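Local atomic coordinates of dioxygenase (Pseudomonas brassicacearum, PDB entry 5V2D), a protein that probably cleaves the central double bond of lignostilbenes with molecular oxygen at an iron site. Residues A[60-65]-A[88-93]; A[252-257]-A[275-280]. All coordinates share one frame; numbering follows the deposited sequence.

Overall arrangement
Both interactions pair antiparallel segments within different sheets of a chain that belongs to the carotenoid cleavage oxygenase family, whose members are seven-bladed beta-propellers. Interaction 1 comes first along the chain and is complete before interaction 2 begins. They lie on opposite sides of the chain's centre, their own centres 35 Å apart and their nearest atoms about 18 Å apart, so neither touches the other. Interaction 1 sits in the sheet that also takes in strand 496-500, which directly follows the iron ligand His495. Interaction 2 joins strand 276-283 to the end of strand 247-252, where the chain leaves that sheet. The two therefore lie in separate sheets, probably separate blades of the propeller.

Interaction 1. Residues A[60-65]-A[88-93]; sequences GTFYQV and SGFHFA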
loop_
_atom_site.group_PDB
_atom_site.type_symbol
_atom_site.label_atom_id
_atom_site.label_comp_id
_atom_site.label_asym_id
_atom_site.label_seq_id
_atom_site.Cartn_x
_atom_site.Cartn_y
_atom_site.Cartn_z
ATOM N N GLY A 60 15.371 -6.940 -13.954
ATOM C CA GLY A 60 14.843 -7.254 -12.577
ATOM C C GLY A 60 13.365 -7.570 -12.655
ATOM O O GLY A 60 12.845 -7.861 -13.723
ATOM N N THR A 61 12.725 -7.529 -11.501
ATOM C CA THR A 61 11.320 -7.970 -11.407
ATOM C C THR A 61 10.498 -6.894 -10.685
ATOM O O THR A 61 10.899 -6.393 -9.638
ATOM C CB THR A 61 11.227 -9.324 -10.677
ATOM O OG1 THR A 61 12.017 -10.288 -11.339
ATOM C CG2 THR A 61 9.791 -9.801 -10.642
ATOM N N PHE A 62 9.364 -6.571 -11.284
ATOM C CA PHE A 62 8.372 -5.693 -10.670
ATOM C C PHE A 62 7.360 -6.627 -9.997
ATOM O O PHE A 62 6.611 -7.341 -10.711
ATOM C CB PHE A 62 7.685 -4.868 -11.741
ATOM C CG PHE A 62 6.547 -4.011 -11.264
ATOM C CD1 PHE A 62 6.412 -3.605 -9.949
ATOM C CD2 PHE A 62 5.596 -3.592 -12.134
ATOM C CE1 PHE A 62 5.377 -2.788 -9.536
ATOM C CE2 PHE A 62 4.551 -2.769 -11.730
ATOM C CZ PHE A 62 4.448 -2.347 -10.437
ATOM N N TYR A 63 7.332 -6.651 -8.673
ATOM C CA TYR A 63 6.361 -7.439 -7.933
ATOM C C TYR A 63 5.239 -6.499 -7.489
ATOM O O TYR A 63 5.485 -5.357 -7.102
ATOM C CB TYR A 63 6.964 -8.056 -6.676
ATOM C CG TYR A 63 8.092 -9.006 -6.956
ATOM C CD1 TYR A 63 7.794 -10.358 -7.325
ATOM C CD2 TYR A 63 9.382 -8.656 -6.832
ATOM C CE1 TYR A 63 8.823 -11.269 -7.534
ATOM C CE2 TYR A 63 10.395 -9.551 -7.046
ATOM C CZ TYR A 63 10.124 -10.854 -7.373
ATOM O OH TYR A 63 11.136 -11.732 -7.601
ATOM N N GLN A 64 4.027 -6.982 -7.516
ATOM C CA GLN A 64 2.901 -6.206 -7.022
ATOM C C GLN A 64 1.896 -7.173 -6.360
ATOM O O GLN A 64 1.786 -8.309 -6.804
ATOM C CB GLN A 64 2.265 -5.430 -8.170
ATOM C CG GLN A 64 1.359 -4.319 -7.531
ATOM C CD GLN A 64 0.970 -3.093 -8.390
ATOM O OE1 GLN A 64 0.851 -3.108 -9.670
ATOM N NE2 GLN A 64 0.690 -2.039 -7.673
ATOM N N VAL A 65 1.186 -6.730 -5.329
ATOM C CA VAL A 65 0.132 -7.587 -4.771
ATOM C C VAL A 65 -1.209 -6.884 -4.902
ATOM O O VAL A 65 -1.326 -5.656 -4.669
ATOM C CB VAL A 65 0.444 -8.012 -3.337
ATOM C CG1 VAL A 65 0.568 -6.817 -2.377
ATOM C CG2 VAL A 65 -0.540 -9.026 -2.803
ATOM N N SER A 88 1.757 -10.616 -8.384
ATOM C CA SER A 88 2.227 -10.684 -9.793
ATOM C C SER A 88 3.704 -10.331 -9.783
ATOM O O SER A 88 4.141 -9.450 -9.033
ATOM C CB SER A 88 1.460 -9.684 -10.628
ATOM O OG SER A 88 0.109 -10.159 -10.842
ATOM N N GLY A 89 4.471 -11.016 -10.638
ATOM C CA GLY A 89 5.871 -10.678 -10.897
ATOM C C GLY A 89 6.071 -10.515 -12.394
ATOM O O GLY A 89 5.883 -11.479 -13.123
ATOM N N PHE A 90 6.411 -9.303 -12.857
ATOM C CA PHE A 90 6.775 -9.029 -14.218
ATOM C C PHE A 90 8.300 -9.041 -14.254
ATOM O O PHE A 90 8.948 -8.131 -13.695
ATOM C CB PHE A 90 6.272 -7.704 -14.687
ATOM C CG PHE A 90 4.788 -7.616 -14.862
ATOM C CD1 PHE A 90 4.203 -7.927 -16.042
ATOM C CD2 PHE A 90 3.980 -7.170 -13.814
ATOM C CE1 PHE A 90 2.838 -7.801 -16.278
ATOM C CE2 PHE A 90 2.608 -7.052 -14.016
ATOM C CZ PHE A 90 2.021 -7.371 -15.257
ATOM N N HIS A 91 8.882 -10.041 -14.914
ATOM C CA HIS A 91 10.312 -10.150 -14.954
ATOM C C HIS A 91 10.867 -9.567 -16.293
ATOM O O HIS A 91 10.481 -10.051 -17.374
ATOM C CB HIS A 91 10.724 -11.601 -14.841
ATOM C CG HIS A 91 12.209 -11.797 -14.899
ATOM N ND1 HIS A 91 13.066 -11.271 -13.945
ATOM C CD2 HIS A 91 12.988 -12.428 -15.823
ATOM C CE1 HIS A 91 14.317 -11.577 -14.277
ATOM N NE2 HIS A 91 14.301 -12.271 -15.411
ATOM N N PHE A 92 11.748 -8.584 -16.176
ATOM C CA PHE A 92 12.316 -7.844 -17.295
ATOM C C PHE A 92 13.750 -8.398 -17.517
ATOM O O PHE A 92 14.592 -8.393 -16.614
ATOM C CB PHE A 92 12.465 -6.348 -16.985
ATOM C CG PHE A 92 11.184 -5.600 -16.909
ATOM C CD1 PHE A 92 10.879 -4.631 -17.872
ATOM C CD2 PHE A 92 10.295 -5.766 -15.900
ATOM C CE1 PHE A 92 9.713 -3.922 -17.823
ATOM C CE2 PHE A 92 9.099 -5.051 -15.866
ATOM C CZ PHE A 92 8.812 -4.141 -16.830
ATOM N N ALA A 93 14.017 -8.862 -18.725
ATOM C CA ALA A 93 15.415 -9.227 -19.029
ATOM C C ALA A 93 15.676 -9.002 -20.487
ATOM O O ALA A 93 14.981 -9.532 -21.339
ATOM C CB ALA A 93 15.752 -10.668 -18.672
#
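Thr61 and His91 face each other at a non-hydrogen-bonded pair of two antiparallel strands whose segment axes run at 164°. Six backbone hydrogen bonds carry the register, two each at Gly60-Phe92, Phe62-Phe90 and Gln64-Ser88. The shortest include Phe92 N to Gly60 O and Ser88 N to Gln64 O, both 2.8 Å. At the intervening pairs, CA-H...O contacts add to them, as from Tyr63 CA to Ser88 O (3.2 Å).

A side-chain hydrogen bond joins Thr61 OG1 and His91 ND1 (3.0 Å), with the hydroxyl oxygen at the edge of the imidazole and in its plane. Thr61 OG1 lies beside its own backbone N (chi1 -57°), which directs it across to ND1, while CG2 rests over one face of the Tyr63 ring, offset toward the rim. A valine in place of this threonine would probably leave His91 ND1 without this partner and the imidazole freer to turn.

Apolar contact occupies the other face, where Phe62 CD2 and Phe90 CD2 come within 4.3 Å and Phe92 CE2 approaches Phe62 CB at 4.4 Å. Gln64 starts on that face, but its end leads away and NE2 bonds to Leu494 O.

On its far edge, strand 60-67 bonds to strand 496-500, so strands from near the start and the very end of the chain share one sheet, consistent with the Velcro-like closure of beta-propellers, here next to the iron ligand His495.

Interaction 2. Residues A[252-257]-A[275-280]; sequences LIPLTV and LPQLFA
Leu252 O is gripped by three donors. A water donates to it at 3.0 Å, Leu278 N reaches it in a weak but nearly straight bond (3.4 Å from Leu278 N to Leu252 O, 176° at the hydrogen), and Gln302 NE2 of strand 301-311 is the third. The same water donates to Pro276 O at 3.0 Å, so it bridges the two backbones where they begin to part. The reciprocal bond, Leu252 N to Leu278 O, is shorter at 2.8 Å and bent to 154°, its donor tilted out of the carbonyl plane. Together the two direct bonds define an antiparallel hydrogen-bonded pair, and the Leu252 and Leu278 side chains lie on one face of the sheet with their CB atoms 4.1 Å apart. Trp293 and Tyr234 also touch Leu278.

Beyond this pair the two chain segments diverge. Pro254 is the centre of an inverse gamma turn, seen in the weak bond from Leu255 N to Ile253 O (2.7 Å). The turn takes the chain out of the four-stranded antiparallel sheet that holds strands 247-252 and 276-283, and into a two-stranded pairing of 255-257 with 269-271, a side excursion from what is probably a propeller blade.

Van der Waals contact spans the divergence. Pro254 CB meets Leu275 CB at 4.1 Å, its ring also lying near Leu275 O. Thr256 and Leu275 approach tip to tip, Thr256 CG2 standing 4.0 Å from Leu275 CD1; with Thr256 OG1 placed between its backbone N and carbonyl carbon (chi1 54°), it is the methyl that turns to the leucine. At the CD end of the proline ring, Gln277 CG passes near Pro254 CD before its amide NE2 bonds to Pro297 O of the next strand, 292-298.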
loop_
_atom_site.group_PDB
_atom_site.type_symbol
_atom_site.label_atom_id
_atom_site.label_comp_id
_atom_site.label_asym_id
_atom_site.label_seq_id
_atom_site.Cartn_x
_atom_site.Cartn_y
_atom_site.Cartn_z
ATOM N N LEU A 252 -0.195 8.210 13.774
ATOM C CA LEU A 252 -1.421 7.582 14.248
ATOM C C LEU A 252 -2.611 8.286 13.626
ATOM O O LEU A 252 -2.902 9.449 13.930
ATOM C CB LEU A 252 -1.562 7.676 15.792
ATOM C CG LEU A 252 -0.842 6.548 16.504
ATOM C CD1 LEU A 252 0.642 6.737 16.308
ATOM C CD2 LEU A 252 -1.178 6.524 17.955
ATOM N N ILE A 253 -3.274 7.580 12.744
ATOM C CA ILE A 253 -4.469 8.043 12.060
ATOM C C ILE A 253 -5.644 7.990 13.076
ATOM O O ILE A 253 -5.695 7.046 13.887
ATOM C CB ILE A 253 -4.743 7.111 10.881
ATOM C CG1 ILE A 253 -3.595 7.211 9.856
ATOM C CG2 ILE A 253 -6.066 7.437 10.196
ATOM C CD1 ILE A 253 -3.562 6.037 8.862
ATOM N N PRO A 254 -6.555 8.989 13.058
ATOM C CA PRO A 254 -7.657 8.978 14.031
ATOM C C PRO A 254 -8.752 7.924 13.788
ATOM O O PRO A 254 -9.954 8.242 13.862
ATOM C CB PRO A 254 -8.304 10.397 13.908
ATOM C CG PRO A 254 -7.434 11.176 13.054
ATOM C CD PRO A 254 -6.484 10.251 12.309
ATOM N N LEU A 255 -8.344 6.696 13.544
ATOM C CA LEU A 255 -9.191 5.542 13.410
ATOM C C LEU A 255 -8.870 4.675 14.626
ATOM O O LEU A 255 -7.746 4.097 14.680
ATOM C CB LEU A 255 -8.806 4.760 12.161
ATOM C CG LEU A 255 -9.320 5.302 10.863
ATOM C CD1 LEU A 255 -8.697 4.589 9.684
ATOM C CD2 LEU A 255 -10.850 5.215 10.772
ATOM N N THR A 256 -9.814 4.535 15.571
ATOM C CA THR A 256 -9.549 3.832 16.839
ATOM C C THR A 256 -10.207 2.497 16.931
ATOM O O THR A 256 -11.195 2.230 16.251
ATOM C CB THR A 256 -9.976 4.679 18.079
ATOM O OG1 THR A 256 -11.342 5.087 17.952
ATOM C CG2 THR A 256 -9.150 5.915 18.119
ATOM N N VAL A 257 -9.673 1.656 17.798
ATOM C CA VAL A 257 -10.143 0.287 17.901
ATOM C C VAL A 257 -10.939 0.113 19.183
ATOM O O VAL A 257 -10.545 0.596 20.203
ATOM C CB VAL A 257 -8.967 -0.654 17.969
ATOM C CG1 VAL A 257 -9.403 -2.112 17.978
ATOM C CG2 VAL A 257 -8.065 -0.425 16.790
ATOM N N LEU A 275 -10.277 14.095 17.207
ATOM C CA LEU A 275 -9.034 13.527 17.753
ATOM C C LEU A 275 -7.890 14.048 16.888
ATOM O O LEU A 275 -7.882 13.827 15.685
ATOM C CB LEU A 275 -9.008 12.036 17.573
ATOM C CG LEU A 275 -8.761 11.055 18.666
ATOM C CD1 LEU A 275 -8.231 9.777 18.011
ATOM C CD2 LEU A 275 -7.928 11.530 19.829
ATOM N N PRO A 276 -6.938 14.727 17.486
ATOM C CA PRO A 276 -5.793 15.188 16.689
ATOM C C PRO A 276 -5.034 14.019 15.987
ATOM O O PRO A 276 -4.884 12.933 16.531
ATOM C CB PRO A 276 -4.921 15.884 17.719
ATOM C CG PRO A 276 -5.837 16.296 18.845
ATOM C CD PRO A 276 -6.904 15.235 18.886
ATOM N N GLN A 277 -4.606 14.282 14.771
ATOM C CA GLN A 277 -3.558 13.488 14.139
ATOM C C GLN A 277 -2.422 13.477 15.144
ATOM O O GLN A 277 -2.090 14.512 15.731
ATOM C CB GLN A 277 -3.161 14.116 12.806
ATOM C CG GLN A 277 -4.192 13.902 11.707
ATOM C CD GLN A 277 -3.860 14.699 10.477
ATOM O OE1 GLN A 277 -3.205 14.209 9.576
ATOM N NE2 GLN A 277 -4.235 15.952 10.466
ATOM N N LEU A 278 -1.862 12.324 15.407
ATOM C CA LEU A 278 -0.784 12.225 16.401
ATOM C C LEU A 278 0.454 11.597 15.709
ATOM O O LEU A 278 0.320 10.757 14.820
ATOM C CB LEU A 278 -1.319 11.387 17.513
ATOM C CG LEU A 278 -0.747 11.436 18.869
ATOM C CD1 LEU A 278 -0.674 12.826 19.474
ATOM C CD2 LEU A 278 -1.519 10.507 19.805
ATOM N N PHE A 279 1.650 12.007 16.121
ATOM C CA PHE A 279 2.902 11.466 15.598
ATOM C C PHE A 279 3.838 11.149 16.754
ATOM O O PHE A 279 4.100 12.051 17.604
ATOM C CB PHE A 279 3.567 12.499 14.699
ATOM C CG PHE A 279 2.710 12.921 13.536
ATOM C CD1 PHE A 279 1.766 13.944 13.663
ATOM C CD2 PHE A 279 2.822 12.259 12.317
ATOM C CE1 PHE A 279 0.992 14.341 12.621
ATOM C CE2 PHE A 279 2.059 12.657 11.237
ATOM C CZ PHE A 279 1.159 13.700 11.365
ATOM N N ALA A 280 4.353 9.928 16.798
ATOM C CA ALA A 280 5.439 9.578 17.701
ATOM C C ALA A 280 6.764 9.654 16.953
ATOM O O ALA A 280 6.908 9.096 15.885
ATOM C CB ALA A 280 5.238 8.183 18.219
HETATM O O HOH W 1 -4.877 10.002 16.074
#